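Local coordinates for protein GCN5-related N-acetyltransferase (Arthrobacter sp., PDB 2R1I) that probably transfers an acetyl group from acetyl-coenzyme A to an amine of a still unknown substrate, as members of the GNAT family do, at residues L64-G76 / T80-W92. Numbering follows the deposited sequence.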
ATOM      1  N   LEU A  64      14.311   8.871   5.709  1.00 25.86           N
ATOM      2  CA  LEU A  64      12.891   8.678   5.959  1.00 23.98           C
ATOM      3  C   LEU A  64      12.390   9.380   7.219  1.00 22.36           C
ATOM      4  O   LEU A  64      11.290   9.972   7.206  1.00 24.74           O
ATOM      5  CB  LEU A  64      12.590   7.175   5.989  1.00 23.56           C
ATOM      6  CG  LEU A  64      12.809   6.445   4.699  1.00 26.43           C
ATOM      7  CD1 LEU A  64      12.569   4.936   4.873  1.00 28.59           C
ATOM      8  CD2 LEU A  64      11.960   7.029   3.586  1.00 29.26           C
ATOM      9  N   LEU A  65      13.153   9.270   8.306  1.00 21.84           N
ATOM     10  CA  LEU A  65      12.743   9.839   9.586  1.00 22.63           C
ATOM     11  C   LEU A  65      12.728  11.401   9.564  1.00 23.77           C
ATOM     12  O   LEU A  65      12.109  12.019  10.422  1.00 25.20           O
ATOM     13  CB  LEU A  65      13.657   9.313  10.699  1.00 23.25           C
ATOM     14  CG  LEU A  65      13.602   7.820  10.987  1.00 23.01           C
ATOM     15  CD1 LEU A  65      14.538   7.394  12.112  1.00 24.08           C
ATOM     16  CD2 LEU A  65      12.142   7.410  11.305  1.00 26.26           C
ATOM     17  N   ALA A  66      13.425  11.998   8.588  1.00 25.42           N
ATOM     18  CA  ALA A  66      13.416  13.429   8.339  1.00 22.45           C
ATOM     19  C   ALA A  66      12.152  13.902   7.628  1.00 26.12           C
ATOM     20  O   ALA A  66      11.850  15.095   7.636  1.00 29.53           O
ATOM     21  CB  ALA A  66      14.620  13.832   7.475  1.00 20.62           C
ATOM     22  N   GLY A  67      11.423  12.981   7.005  1.00 25.80           N
ATOM     23  CA  GLY A  67      10.157  13.277   6.320  1.00 25.82           C
ATOM     24  C   GLY A  67       8.925  12.736   7.028  1.00 26.87           C
ATOM     25  O   GLY A  67       8.971  12.336   8.204  1.00 26.93           O
ATOM     26  N   GLU A  68       7.827  12.725   6.273  1.00 26.14           N
ATOM     27  CA  GLU A  68       6.474  12.419   6.759  1.00 28.13           C
ATOM     28  C   GLU A  68       5.867  11.245   5.980  1.00 27.07           C
ATOM     29  O   GLU A  68       4.761  10.826   6.285  1.00 28.28           O
ATOM     30  CB  GLU A  68       5.537  13.647   6.601  1.00 30.37           C
ATOM     31  CG  GLU A  68       6.051  14.904   7.265  1.00 31.98           C
ATOM     32  CD  GLU A  68       6.231  14.703   8.772  1.00 33.99           C
ATOM     33  OE1 GLU A  68       5.330  14.086   9.363  1.00 42.40           O
ATOM     34  OE2 GLU A  68       7.274  15.133   9.349  1.00 57.02           O
ATOM     35  N   ASP A  69       6.627  10.656   5.030  1.00 25.72           N
ATOM     36  CA  ASP A  69       6.075   9.559   4.203  1.00 25.37           C
ATOM     37  C   ASP A  69       6.100   8.205   4.913  1.00 23.61           C
ATOM     38  O   ASP A  69       5.241   7.345   4.695  1.00 23.64           O
ATOM     39  CB  ASP A  69       6.814   9.482   2.878  1.00 26.31           C
ATOM     40  CG  ASP A  69       6.861  10.796   2.157  1.00 37.61           C
ATOM     41  OD1 ASP A  69       5.782  11.414   2.019  1.00 32.08           O
ATOM     42  OD2 ASP A  69       7.981  11.184   1.743  1.00 39.92           O
ATOM     43  N   VAL A  70       7.193   7.917   5.609  1.00 24.20           N
ATOM     44  CA  VAL A  70       7.315   6.729   6.473  1.00 24.89           C
ATOM     45  C   VAL A  70       7.587   7.271   7.859  1.00 26.34           C
ATOM     46  O   VAL A  70       8.481   8.102   8.062  1.00 25.07           O
ATOM     47  CB  VAL A  70       8.462   5.840   6.068  1.00 25.37           C
ATOM     48  CG1 VAL A  70       8.728   4.716   7.102  1.00 27.23           C
ATOM     49  CG2 VAL A  70       8.154   5.229   4.687  1.00 26.28           C
ATOM     50  N   VAL A  71       6.749   6.838   8.798  1.00 23.86           N
ATOM     51  CA  VAL A  71       6.816   7.287  10.185  1.00 24.65           C
ATOM     52  C   VAL A  71       7.049   6.042  11.041  1.00 24.47           C
ATOM     53  O   VAL A  71       6.486   4.976  10.791  1.00 26.09           O
ATOM     54  CB  VAL A  71       5.487   8.001  10.586  1.00 25.81           C
ATOM     55  CG1 VAL A  71       5.455   8.205  12.156  1.00 26.02           C
ATOM     56  CG2 VAL A  71       5.254   9.318   9.763  1.00 27.83           C
ATOM     57  N   VAL A  72       7.926   6.163  12.036  1.00 22.58           N
ATOM     58  CA  VAL A  72       8.258   5.044  12.938  1.00 22.04           C
ATOM     59  C   VAL A  72       7.899   5.483  14.362  1.00 23.89           C
ATOM     60  O   VAL A  72       8.231   6.592  14.794  1.00 24.21           O
ATOM     61  CB  VAL A  72       9.710   4.596  12.850  1.00 25.08           C
ATOM     62  CG1 VAL A  72      10.033   3.567  13.976  1.00 24.84           C
ATOM     63  CG2 VAL A  72      10.017   4.078  11.414  1.00 24.19           C
ATOM     64  N   LEU A  73       7.137   4.614  15.030  1.00 24.26           N
ATOM     65  CA  LEU A  73       6.762   4.790  16.462  1.00 22.93           C
ATOM     66  C   LEU A  73       7.552   3.780  17.293  1.00 22.23           C
ATOM     67  O   LEU A  73       7.711   2.610  16.869  1.00 23.97           O
ATOM     68  CB  LEU A  73       5.253   4.683  16.741  1.00 22.25           C
ATOM     69  CG  LEU A  73       4.330   5.634  15.982  1.00 29.37           C
ATOM     70  CD1 LEU A  73       2.880   5.393  16.340  1.00 31.12           C
ATOM     71  CD2 LEU A  73       4.737   7.085  16.202  1.00 31.15           C
ATOM     72  N   LEU A  74       8.041   4.225  18.463  1.00 23.15           N
ATOM     73  CA  LEU A  74       8.841   3.423  19.369  1.00 23.87           C
ATOM     74  C   LEU A  74       8.119   3.279  20.713  1.00 25.08           C
ATOM     75  O   LEU A  74       7.559   4.252  21.213  1.00 27.22           O
ATOM     76  CB  LEU A  74      10.197   4.072  19.634  1.00 23.46           C
ATOM     77  CG  LEU A  74      11.107   4.230  18.414  1.00 26.94           C
ATOM     78  CD1 LEU A  74      12.302   5.072  18.749  1.00 27.92           C
ATOM     79  CD2 LEU A  74      11.530   2.867  17.927  1.00 27.43           C
ATOM     80  N   ALA A  75       8.132   2.059  21.242  1.00 26.34           N
ATOM     81  CA  ALA A  75       7.532   1.700  22.545  1.00 28.74           C
ATOM     82  C   ALA A  75       8.635   1.143  23.448  1.00 29.05           C
ATOM     83  O   ALA A  75       9.397   0.255  23.042  1.00 27.11           O
ATOM     84  CB  ALA A  75       6.475   0.664  22.352  1.00 28.82           C
ATOM     85  N   GLY A  76       8.699   1.673  24.661  1.00 34.06           N
ATOM     86  CA  GLY A  76       9.653   1.217  25.669  1.00 35.46           C
ATOM     87  C   GLY A  76      10.790   2.193  25.860  1.00 36.61           C
ATOM     88  O   GLY A  76      11.101   2.991  24.999  1.00 31.97           O
ATOM     89  N   THR A  80      11.754  -1.415  22.906  1.00 30.03           N
ATOM     90  CA  THR A  80      11.720  -2.859  22.623  1.00 30.82           C
ATOM     91  C   THR A  80      10.675  -3.294  21.592  1.00 29.76           C
ATOM     92  O   THR A  80      10.568  -4.492  21.253  1.00 30.52           O
ATOM     93  CB  THR A  80      11.503  -3.648  23.908  1.00 29.97           C
ATOM     94  OG1 THR A  80      10.258  -3.263  24.500  1.00 29.46           O
ATOM     95  CG2 THR A  80      12.651  -3.374  24.892  1.00 30.08           C
ATOM     96  N   GLY A  81       9.909  -2.332  21.120  1.00 27.41           N
ATOM     97  CA  GLY A  81       8.939  -2.532  20.039  1.00 25.44           C
ATOM     98  C   GLY A  81       8.826  -1.303  19.155  1.00 26.18           C
ATOM     99  O   GLY A  81       9.073  -0.180  19.573  1.00 25.78           O
ATOM    100  N   LEU A  82       8.411  -1.537  17.933  1.00 23.78           N
ATOM    101  CA  LEU A  82       8.213  -0.447  16.995  1.00 25.32           C
ATOM    102  C   LEU A  82       7.101  -0.733  16.009  1.00 25.04           C
ATOM    103  O   LEU A  82       6.737  -1.913  15.801  1.00 25.49           O
ATOM    104  CB  LEU A  82       9.529  -0.133  16.278  1.00 27.53           C
ATOM    105  CG  LEU A  82      10.211  -1.114  15.336  1.00 28.98           C
ATOM    106  CD1 LEU A  82       9.473  -1.302  14.005  1.00 28.09           C
ATOM    107  CD2 LEU A  82      11.634  -0.617  15.027  1.00 33.21           C
ATOM    108  N   ALA A  83       6.557   0.347  15.445  1.00 24.74           N
ATOM    109  CA  ALA A  83       5.638   0.301  14.320  1.00 22.25           C
ATOM    110  C   ALA A  83       6.182   1.186  13.186  1.00 25.10           C
ATOM    111  O   ALA A  83       6.752   2.247  13.474  1.00 25.91           O
ATOM    112  CB  ALA A  83       4.278   0.787  14.737  1.00 23.90           C
ATOM    113  N   VAL A  84       6.011   0.714  11.944  1.00 25.16           N
ATOM    114  CA  VAL A  84       6.391   1.437  10.713  1.00 23.44           C
ATOM    115  C   VAL A  84       5.114   1.672   9.925  1.00 26.98           C
ATOM    116  O   VAL A  84       4.417   0.688   9.573  1.00 25.26           O
ATOM    117  CB  VAL A  84       7.427   0.679   9.849  1.00 24.14           C
ATOM    118  CG1 VAL A  84       7.822   1.507   8.646  1.00 24.87           C
ATOM    119  CG2 VAL A  84       8.663   0.382  10.687  1.00 25.35           C
ATOM    120  N   LEU A  85       4.851   2.950   9.695  1.00 24.70           N
ATOM    121  CA  LEU A  85       3.670   3.432   8.930  1.00 24.17           C
ATOM    122  C   LEU A  85       4.107   4.087   7.669  1.00 24.40           C
ATOM    123  O   LEU A  85       5.004   4.914   7.698  1.00 25.77           O
ATOM    124  CB  LEU A  85       2.875   4.451   9.706  1.00 24.89           C
ATOM    125  CG  LEU A  85       2.147   3.918  10.940  1.00 30.19           C
ATOM    126  CD1 LEU A  85       1.793   5.043  11.930  1.00 34.44           C
ATOM    127  CD2 LEU A  85       0.877   3.181  10.498  1.00 35.05           C
ATOM    128  N   SER A  86       3.443   3.802   6.539  1.00 23.70           N
ATOM    129  CA  SER A  86       3.669   4.553   5.321  1.00 23.64           C
ATOM    130  C   SER A  86       2.374   5.240   4.907  1.00 24.47           C
ATOM    131  O   SER A  86       1.301   4.720   5.154  1.00 24.77           O
ATOM    132  CB  SER A  86       4.147   3.640   4.202  1.00 26.10           C
ATOM    133  OG  SER A  86       3.225   2.647   3.839  1.00 27.96           O
ATOM    134  N   PHE A  87       2.549   6.394   4.287  1.00 23.05           N
ATOM    135  CA  PHE A  87       1.445   7.254   3.823  1.00 20.91           C
ATOM    136  C   PHE A  87       1.551   7.486   2.346  1.00 25.60           C
ATOM    137  O   PHE A  87       2.656   7.643   1.803  1.00 25.81           O
ATOM    138  CB  PHE A  87       1.549   8.581   4.554  1.00 25.50           C
ATOM    139  CG  PHE A  87       1.262   8.490   6.019  1.00 26.39           C
ATOM    140  CD1 PHE A  87       2.250   8.121   6.917  1.00 27.16           C
ATOM    141  CD2 PHE A  87      -0.019   8.706   6.477  1.00 28.51           C
ATOM    142  CE1 PHE A  87       1.932   7.989   8.273  1.00 27.39           C
ATOM    143  CE2 PHE A  87      -0.353   8.587   7.786  1.00 27.69           C
ATOM    144  CZ  PHE A  87       0.635   8.233   8.708  1.00 28.35           C
ATOM    145  N   ARG A  88       0.404   7.582   1.686  1.00 21.80           N
ATOM    146  CA  ARG A  88       0.373   7.852   0.253  1.00 22.91           C
ATOM    147  C   ARG A  88      -0.962   8.525  -0.088  1.00 23.49           C
ATOM    148  O   ARG A  88      -1.967   8.337   0.616  1.00 24.46           O
ATOM    149  CB  ARG A  88       0.534   6.558  -0.529  1.00 25.40           C
ATOM    150  CG  ARG A  88      -0.676   5.647  -0.512  1.00 24.51           C
ATOM    151  CD  ARG A  88      -0.435   4.246  -1.057  1.00 23.79           C
ATOM    152  NE  ARG A  88      -1.686   3.520  -1.207  1.00 25.98           N
ATOM    153  CZ  ARG A  88      -2.266   2.725  -0.298  1.00 27.08           C
ATOM    154  NH1 ARG A  88      -1.743   2.536   0.910  1.00 25.76           N
ATOM    155  NH2 ARG A  88      -3.388   2.103  -0.611  1.00 26.29           N
ATOM    156  N   PRO A  89      -0.995   9.262  -1.196  1.00 23.54           N
ATOM    157  CA  PRO A  89      -2.306   9.806  -1.588  1.00 21.78           C
ATOM    158  C   PRO A  89      -3.166   8.696  -2.284  1.00 24.36           C
ATOM    159  O   PRO A  89      -2.624   7.677  -2.716  1.00 24.79           O
ATOM    160  CB  PRO A  89      -1.954  10.875  -2.608  1.00 25.71           C
ATOM    161  CG  PRO A  89      -0.490  10.979  -2.688  1.00 24.69           C
ATOM    162  CD  PRO A  89       0.077   9.726  -2.117  1.00 23.61           C
ATOM    163  N   ASN A  90      -4.409   9.023  -2.583  1.00 24.16           N
ATOM    164  CA  ASN A  90      -5.349   8.060  -3.173  1.00 24.08           C
ATOM    165  C   ASN A  90      -6.418   8.867  -3.898  1.00 21.56           C
ATOM    166  O   ASN A  90      -6.878   9.870  -3.364  1.00 23.51           O
ATOM    167  CB  ASN A  90      -5.905   7.181  -2.090  1.00 23.50           C
ATOM    168  CG  ASN A  90      -6.794   6.048  -2.630  1.00 25.71           C
ATOM    169  OD1 ASN A  90      -7.952   6.302  -2.926  1.00 27.52           O
ATOM    170  ND2 ASN A  90      -6.266   4.829  -2.711  1.00 28.00           N
ATOM    171  N   VAL A  91      -6.852   8.451  -5.098  1.00 21.32           N
ATOM    172  CA  VAL A  91      -7.837   9.243  -5.828  1.00 23.05           C
ATOM    173  C   VAL A  91      -9.195   9.362  -5.132  1.00 25.31           C
ATOM    174  O   VAL A  91      -9.938  10.257  -5.450  1.00 25.91           O
ATOM    175  CB  VAL A  91      -8.050   8.734  -7.279  1.00 22.84           C
ATOM    176  CG1 VAL A  91      -6.748   8.680  -8.021  1.00 24.50           C
ATOM    177  CG2 VAL A  91      -8.699   7.349  -7.340  1.00 24.44           C
ATOM    178  N   TRP A  92      -9.501   8.464  -4.184  1.00 23.25           N
ATOM    179  CA  TRP A  92     -10.850   8.413  -3.597  1.00 23.34           C
ATOM    180  C   TRP A  92     -10.987   9.147  -2.266  1.00 24.87           C
ATOM    181  O   TRP A  92     -12.106   9.211  -1.728  1.00 29.58           O
ATOM    182  CB  TRP A  92     -11.301   6.951  -3.416  1.00 23.97           C
ATOM    183  CG  TRP A  92     -11.252   6.144  -4.690  1.00 21.36           C
ATOM    184  CD1 TRP A  92     -10.446   5.104  -4.911  1.00 25.73           C
ATOM    185  CD2 TRP A  92     -12.063   6.288  -5.874  1.00 21.95           C
ATOM    186  NE1 TRP A  92     -10.663   4.596  -6.149  1.00 26.37           N
ATOM    187  CE2 TRP A  92     -11.645   5.282  -6.771  1.00 22.05           C
ATOM    188  CE3 TRP A  92     -13.113   7.135  -6.258  1.00 20.37           C
ATOM    189  CZ2 TRP A  92     -12.217   5.119  -8.043  1.00 22.26           C
ATOM    190  CZ3 TRP A  92     -13.676   6.979  -7.526  1.00 25.93           C
ATOM    191  CH2 TRP A  92     -13.215   5.978  -8.398  1.00 24.17           C
TER
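V71 and L85 face each other as a hydrogen-bonded pair near the open end of an antiparallel beta hairpin, strands 70-75 and 81-88 of the mixed sheet of the GNAT fold. Each donates to the other: V71 N to L85 O, and L85 N to V71 O at 2.8 Å and almost straight (174°). L73 with A83 repeats this pairing. A75 pairs with G81 in the same way, but here a classic beta bulge sets T80 and G81 together opposite A75: T80 N lies 2.9 Å from A75 O, and G81 N donates to A75 O over a longer 3.3 Å.

Alternation along the strands sorts the side chains. V71, L73 and A75 share a face with A83 and L85, and helix 109-128 covers part of it, with A121 against L73 and L118 against A75. V70, V72 and L74 lie with L82, V84 and S86 on the other, where helix 33-47 packs.

F87 shows how one side chain can span several neighbours. Its CB lies 3.9 Å from D69 O, the same carbonyl that accepts from F87 N. With CG anti to the carbonyl carbon (chi1 -68°), the ring extends beside residues 68-71: CD1 comes 3.7 Å from E68 O, while D69 O sits at the ring edge, near its plane. R129 adds a cation-pi contact and also donates to E68 O. Farther out, CE1 touches V71 CG2 at 3.9 Å, the two side chains crossing at a slant.

On the opposite face, V84 divides its branches between two valines, CG1 meeting V70 CG1 at 3.7 Å and CG2 meeting V72 CG2 at 4.0 Å.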